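Local coordinates for protein choline kinase (Cryptosporidium parvum, PDB 3MES) that probably phosphorylates choline, and perhaps ethanolamine, as a nucleotide- and metal-binding kinase of the choline/ethanolamine kinase family, at residues B[293-307]-B[360-372]. Numbering follows the deposited sequence.
Sequences FAGADIANYFCEYIY and VEVFTLISHITWG. With MG (magnesium ion), chain M; DME (decamethonium ion), chain K.
Helices 294-303 and 364-372 cross at -70°, their axes 8.2 Å apart at closest approach, with A299 and T364 among the facing residues. V360, just before helix 364-372, fits as a knob among G295, I298, A299 and F302; its CG1, anti to the backbone N (chi1 167°), lies 3.8 Å from A299 CB. The F363 ring lies flat over the backbone at the start of helix 294-303: G295 CA makes a CH-pi contact with its face, A296 N lies over the same ring, and F293 CB approaches F363 CE1 at 3.5 Å. One water bridges A296 O and F363 O. Farther along, N300 OD1 accepts two bonds from opposite faces of its amide plane, from S367 OG and from W371 NE1, each at 2.8 Å. The indole N-H points to it nearly in the ring plane but bends to 139° at the hydrogen; the two donors hold the amide oxygen, and the NE1 bond ties the indole edge to helix 294-303. C303 SG approaches the H368 ring obliquely, 3.8 Å from H368 NE2. Y307 OH meets the imidazole edge, while H401 hydrogen-bonds this hydroxyl and R398 holds both H368 ND1 and S367 OG. The contact thus ties together two walls of the active site: E304 O, E304 OE1 and Y307 O bind magnesium with E271, and one face of W371 packs on a quaternary ammonium of decamethonium, decamethonium C17 lying 3.3 Å from W371 CZ3, an aromatic-cation arrangement consistent with the choline pocket of this kinase family.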
loop_
_atom_site.group_PDB
_atom_site.type_symbol
_atom_site.label_atom_id
_atom_site.label_comp_id
_atom_site.label_asym_id
_atom_site.label_seq_id
_atom_site.Cartn_x
_atom_site.Cartn_y
_atom_site.Cartn_z
ATOM N N PHE B 293 8.353 -7.574 21.137
ATOM C CA PHE B 293 9.501 -7.228 20.311
ATOM C C PHE B 293 9.086 -7.146 18.846
ATOM O O PHE B 293 8.472 -8.072 18.319
ATOM C CB PHE B 293 10.632 -8.249 20.485
ATOM C CG PHE B 293 11.393 -8.107 21.777
ATOM C CD1 PHE B 293 11.967 -6.897 22.130
ATOM C CD2 PHE B 293 11.550 -9.187 22.627
ATOM C CE1 PHE B 293 12.674 -6.763 23.318
ATOM C CE2 PHE B 293 12.257 -9.062 23.812
ATOM C CZ PHE B 293 12.820 -7.850 24.158
ATOM N N ALA B 294 9.417 -6.037 18.193
ATOM C CA ALA B 294 9.086 -5.859 16.781
ATOM C C ALA B 294 9.491 -7.077 15.959
ATOM O O ALA B 294 8.748 -7.520 15.087
ATOM C CB ALA B 294 9.746 -4.602 16.230
ATOM N N GLY B 295 10.676 -7.614 16.245
ATOM C CA GLY B 295 11.197 -8.771 15.522
ATOM C C GLY B 295 10.330 -10.008 15.664
ATOM O O GLY B 295 10.244 -10.830 14.752
ATOM N N ALA B 296 9.688 -10.147 16.818
ATOM C CA ALA B 296 8.787 -11.267 17.044
ATOM C C ALA B 296 7.643 -11.239 16.034
ATOM O O ALA B 296 7.348 -12.245 15.386
ATOM C CB ALA B 296 8.246 -11.236 18.467
ATOM N N ASP B 297 7.013 -10.078 15.894
ATOM C CA ASP B 297 5.856 -9.939 15.019
ATOM C C ASP B 297 6.227 -10.162 13.558
ATOM O O ASP B 297 5.494 -10.816 12.812
ATOM C CB ASP B 297 5.211 -8.562 15.192
ATOM C CG ASP B 297 3.718 -8.587 14.943
ATOM O OD1 ASP B 297 3.141 -9.695 14.940
ATOM O OD2 ASP B 297 3.117 -7.507 14.757
ATOM N N ILE B 298 7.367 -9.613 13.152
ATOM C CA ILE B 298 7.823 -9.742 11.773
ATOM C C ILE B 298 8.223 -11.180 11.448
ATOM O O ILE B 298 7.835 -11.723 10.412
ATOM C CB ILE B 298 8.994 -8.779 11.471
ATOM C CG1 ILE B 298 8.537 -7.326 11.629
ATOM C CG2 ILE B 298 9.535 -9.019 10.068
ATOM C CD1 ILE B 298 9.666 -6.312 11.599
ATOM N N ALA B 299 8.994 -11.799 12.337
ATOM C CA ALA B 299 9.422 -13.181 12.139
ATOM C C ALA B 299 8.227 -14.127 12.040
ATOM O O ALA B 299 8.260 -15.107 11.291
ATOM C CB ALA B 299 10.366 -13.619 13.253
ATOM N N ASN B 300 7.170 -13.835 12.792
ATOM C CA ASN B 300 5.957 -14.646 12.720
ATOM C C ASN B 300 5.301 -14.555 11.351
ATOM O O ASN B 300 4.853 -15.557 10.798
ATOM C CB ASN B 300 4.947 -14.251 13.795
ATOM C CG ASN B 300 3.719 -15.137 13.779
ATOM O OD1 ASN B 300 3.760 -16.283 14.230
ATOM N ND2 ASN B 300 2.619 -14.616 13.251
ATOM N N TYR B 301 5.235 -13.343 10.813
ATOM C CA TYR B 301 4.709 -13.143 9.472
ATOM C C TYR B 301 5.558 -13.898 8.450
ATOM O O TYR B 301 5.026 -14.571 7.562
ATOM C CB TYR B 301 4.652 -11.654 9.125
ATOM C CG TYR B 301 4.451 -11.397 7.649
ATOM C CD1 TYR B 301 3.202 -11.563 7.059
ATOM C CD2 TYR B 301 5.510 -10.997 6.846
ATOM C CE1 TYR B 301 3.019 -11.337 5.707
ATOM C CE2 TYR B 301 5.334 -10.768 5.499
ATOM C CZ TYR B 301 4.091 -10.941 4.933
ATOM O OH TYR B 301 3.924 -10.713 3.589
ATOM N N PHE B 302 6.877 -13.793 8.578
ATOM C CA PHE B 302 7.773 -14.514 7.681
ATOM C C PHE B 302 7.487 -16.011 7.719
ATOM O O PHE B 302 7.528 -16.682 6.690
ATOM C CB PHE B 302 9.246 -14.250 8.025
ATOM C CG PHE B 302 9.729 -12.881 7.634
ATOM C CD1 PHE B 302 9.024 -12.114 6.724
ATOM C CD2 PHE B 302 10.906 -12.372 8.157
ATOM C CE1 PHE B 302 9.470 -10.857 6.357
ATOM C CE2 PHE B 302 11.362 -11.118 7.791
ATOM C CZ PHE B 302 10.645 -10.359 6.890
ATOM N N CYS B 303 7.186 -16.530 8.906
ATOM C CA CYS B 303 6.950 -17.963 9.074
ATOM C C CYS B 303 5.686 -18.455 8.373
ATOM O O CYS B 303 5.629 -19.595 7.909
ATOM C CB CYS B 303 6.887 -18.332 10.556
ATOM S SG CYS B 303 8.491 -18.464 11.375
ATOM N N GLU B 304 4.667 -17.603 8.313
ATOM C CA GLU B 304 3.396 -17.987 7.705
ATOM C C GLU B 304 3.557 -18.238 6.212
ATOM O O GLU B 304 2.667 -18.792 5.566
ATOM C CB GLU B 304 2.328 -16.924 7.962
ATOM C CG GLU B 304 1.812 -16.906 9.389
ATOM C CD GLU B 304 1.040 -18.164 9.741
ATOM O OE1 GLU B 304 0.740 -18.955 8.821
ATOM O OE2 GLU B 304 0.733 -18.361 10.935
ATOM N N TYR B 305 4.694 -17.828 5.666
ATOM C CA TYR B 305 5.012 -18.131 4.278
ATOM C C TYR B 305 5.003 -19.640 4.073
ATOM O O TYR B 305 4.777 -20.127 2.965
ATOM C CB TYR B 305 6.380 -17.557 3.898
ATOM C CG TYR B 305 6.341 -16.108 3.460
ATOM C CD1 TYR B 305 6.600 -15.755 2.142
ATOM C CD2 TYR B 305 6.037 -15.098 4.361
ATOM C CE1 TYR B 305 6.564 -14.436 1.735
ATOM C CE2 TYR B 305 5.999 -13.776 3.964
ATOM C CZ TYR B 305 6.262 -13.450 2.652
ATOM O OH TYR B 305 6.221 -12.133 2.253
ATOM N N ILE B 306 5.233 -20.371 5.158
ATOM C CA ILE B 306 5.391 -21.822 5.107
ATOM C C ILE B 306 4.077 -22.586 5.261
ATOM O O ILE B 306 3.953 -23.716 4.791
ATOM C CB ILE B 306 6.359 -22.306 6.204
ATOM C CG1 ILE B 306 7.741 -21.673 6.016
ATOM C CG2 ILE B 306 6.444 -23.825 6.207
ATOM C CD1 ILE B 306 8.655 -21.820 7.226
ATOM N N TYR B 307 3.096 -21.972 5.916
ATOM C CA TYR B 307 1.876 -22.693 6.275
ATOM C C TYR B 307 0.637 -22.243 5.508
ATOM O O TYR B 307 0.231 -21.083 5.569
ATOM C CB TYR B 307 1.655 -22.634 7.788
ATOM C CG TYR B 307 2.913 -22.989 8.540
ATOM C CD1 TYR B 307 3.347 -24.307 8.617
ATOM C CD2 TYR B 307 3.691 -22.008 9.137
ATOM C CE1 TYR B 307 4.510 -24.636 9.287
ATOM C CE2 TYR B 307 4.856 -22.331 9.808
ATOM C CZ TYR B 307 5.261 -23.645 9.878
ATOM O OH TYR B 307 6.419 -23.971 10.545
ATOM N N VAL B 360 16.119 -10.542 13.259
ATOM C CA VAL B 360 14.734 -10.991 13.153
ATOM C C VAL B 360 14.650 -12.504 12.986
ATOM O O VAL B 360 13.660 -13.125 13.372
ATOM C CB VAL B 360 14.009 -10.319 11.968
ATOM C CG1 VAL B 360 12.696 -11.024 11.685
ATOM C CG2 VAL B 360 13.782 -8.848 12.249
ATOM N N GLU B 361 15.690 -13.091 12.403
ATOM C CA GLU B 361 15.735 -14.537 12.195
ATOM C C GLU B 361 15.620 -15.293 13.514
ATOM O O GLU B 361 15.008 -16.357 13.581
ATOM C CB GLU B 361 17.019 -14.939 11.468
ATOM C CG GLU B 361 16.992 -14.660 9.975
ATOM C CD GLU B 361 15.903 -15.443 9.265
ATOM O OE1 GLU B 361 14.853 -14.847 8.949
ATOM O OE2 GLU B 361 16.091 -16.657 9.034
ATOM N N VAL B 362 16.215 -14.737 14.563
ATOM C CA VAL B 362 16.188 -15.365 15.878
ATOM C C VAL B 362 14.758 -15.554 16.373
ATOM O O VAL B 362 14.411 -16.601 16.913
ATOM C CB VAL B 362 16.974 -14.532 16.910
ATOM C CG1 VAL B 362 16.568 -14.917 18.327
ATOM C CG2 VAL B 362 18.473 -14.702 16.700
ATOM N N PHE B 363 13.929 -14.533 16.181
ATOM C CA PHE B 363 12.552 -14.563 16.659
ATOM C C PHE B 363 11.681 -15.591 15.940
ATOM O O PHE B 363 10.526 -15.794 16.314
ATOM C CB PHE B 363 11.917 -13.174 16.547
ATOM C CG PHE B 363 12.416 -12.197 17.573
ATOM C CD1 PHE B 363 11.846 -12.148 18.835
ATOM C CD2 PHE B 363 13.452 -11.327 17.275
ATOM C CE1 PHE B 363 12.303 -11.251 19.784
ATOM C CE2 PHE B 363 13.911 -10.426 18.219
ATOM C CZ PHE B 363 13.337 -10.387 19.474
ATOM N N THR B 364 12.226 -16.237 14.909
ATOM C CA THR B 364 11.470 -17.246 14.171
ATOM C C THR B 364 11.174 -18.451 15.058
ATOM O O THR B 364 10.154 -19.126 14.891
ATOM C CB THR B 364 12.216 -17.725 12.903
ATOM O OG1 THR B 364 13.492 -18.269 13.265
ATOM C CG2 THR B 364 12.415 -16.578 11.925
ATOM N N LEU B 365 12.076 -18.718 15.998
ATOM C CA LEU B 365 11.917 -19.842 16.907
ATOM C C LEU B 365 10.787 -19.570 17.895
ATOM O O LEU B 365 10.070 -20.486 18.302
ATOM C CB LEU B 365 13.226 -20.123 17.651
ATOM C CG LEU B 365 14.486 -20.323 16.799
ATOM C CD1 LEU B 365 15.708 -20.483 17.684
ATOM C CD2 LEU B 365 14.346 -21.518 15.862
ATOM N N ILE B 366 10.629 -18.307 18.276
ATOM C CA ILE B 366 9.546 -17.921 19.172
ATOM C C ILE B 366 8.198 -18.286 18.556
ATOM O O ILE B 366 7.291 -18.743 19.249
ATOM C CB ILE B 366 9.582 -16.414 19.492
ATOM C CG1 ILE B 366 10.892 -16.052 20.194
ATOM C CG2 ILE B 366 8.396 -16.022 20.360
ATOM C CD1 ILE B 366 11.035 -16.641 21.582
ATOM N N SER B 367 8.087 -18.096 17.244
ATOM C CA SER B 367 6.855 -18.374 16.511
ATOM C C SER B 367 6.529 -19.867 16.463
ATOM O O SER B 367 5.399 -20.271 16.745
ATOM C CB SER B 367 6.949 -17.809 15.091
ATOM O OG SER B 367 5.796 -18.132 14.330
ATOM N N HIS B 368 7.521 -20.681 16.109
ATOM C CA HIS B 368 7.330 -22.129 16.018
ATOM C C HIS B 368 6.952 -22.748 17.359
ATOM O O HIS B 368 6.151 -23.679 17.419
ATOM C CB HIS B 368 8.588 -22.818 15.481
ATOM C CG HIS B 368 8.869 -22.531 14.040
ATOM N ND1 HIS B 368 7.919 -22.675 13.051
ATOM C CD2 HIS B 368 10.003 -22.132 13.416
ATOM C CE1 HIS B 368 8.452 -22.364 11.884
ATOM N NE2 HIS B 368 9.715 -22.032 12.077
ATOM N N ILE B 369 7.543 -22.244 18.435
ATOM C CA ILE B 369 7.262 -22.781 19.759
ATOM C C ILE B 369 5.908 -22.307 20.274
ATOM O O ILE B 369 5.135 -23.088 20.824
ATOM C CB ILE B 369 8.363 -22.407 20.767
ATOM C CG1 ILE B 369 9.522 -23.404 20.670
ATOM C CG2 ILE B 369 7.805 -22.387 22.183
ATOM C CD1 ILE B 369 10.639 -23.146 21.659
ATOM N N THR B 370 5.628 -21.023 20.086
ATOM C CA THR B 370 4.376 -20.439 20.544
ATOM C C THR B 370 3.174 -21.159 19.939
ATOM O O THR B 370 2.320 -21.678 20.653
ATOM C CB THR B 370 4.300 -18.937 20.194
ATOM O OG1 THR B 370 5.403 -18.246 20.800
ATOM C CG2 THR B 370 2.992 -18.338 20.689
ATOM N N TRP B 371 3.115 -21.197 18.616
ATOM C CA TRP B 371 1.967 -21.782 17.943
ATOM C C TRP B 371 1.931 -23.299 18.083
ATOM O O TRP B 371 0.877 -23.920 17.932
ATOM C CB TRP B 371 1.924 -21.346 16.481
ATOM C CG TRP B 371 1.687 -19.876 16.345
ATOM C CD1 TRP B 371 2.529 -18.953 15.794
ATOM C CD2 TRP B 371 0.534 -19.152 16.793
ATOM N NE1 TRP B 371 1.964 -17.704 15.860
ATOM C CE2 TRP B 371 0.740 -17.798 16.468
ATOM C CE3 TRP B 371 -0.654 -19.520 17.431
ATOM C CZ2 TRP B 371 -0.198 -16.809 16.762
ATOM C CZ3 TRP B 371 -1.585 -18.536 17.722
ATOM C CH2 TRP B 371 -1.350 -17.197 17.387
ATOM N N GLY B 372 3.085 -23.889 18.381
ATOM C CA GLY B 372 3.147 -25.308 18.703
ATOM C C GLY B 372 2.407 -25.595 20.000
ATOM O O GLY B 372 1.459 -26.380 20.026
HETATM MG MG MG M . 0.482 -18.988 6.379
HETATM N N1 DME K . -10.069 -21.777 6.633
HETATM C C2 DME K . -10.406 -22.652 7.768
HETATM C C3 DME K . -9.688 -22.164 9.031
HETATM C C4 DME K . -9.695 -23.244 10.119
HETATM C C5 DME K . -9.035 -22.745 11.410
HETATM C C6 DME K . -7.522 -22.564 11.233
HETATM C C7 DME K . -6.735 -23.527 12.128
HETATM C C8 DME K . -5.827 -22.767 13.097
HETATM C C9 DME K . -4.415 -22.596 12.532
HETATM C C10 DME K . -3.873 -21.195 12.832
HETATM C C11 DME K . -2.364 -21.231 13.072
HETATM N N12 DME K . -1.880 -19.892 13.446
HETATM C C13 DME K . -9.954 -22.579 5.403
HETATM C C14 DME K . -11.132 -20.772 6.466
HETATM C C15 DME K . -8.786 -21.104 6.894
HETATM C C16 DME K . -2.226 -18.920 12.399
HETATM C C17 DME K . -2.509 -19.488 14.713
HETATM C C18 DME K . -0.416 -19.935 13.599
HETATM O O HOH W 1 7.942 -14.535 16.309
#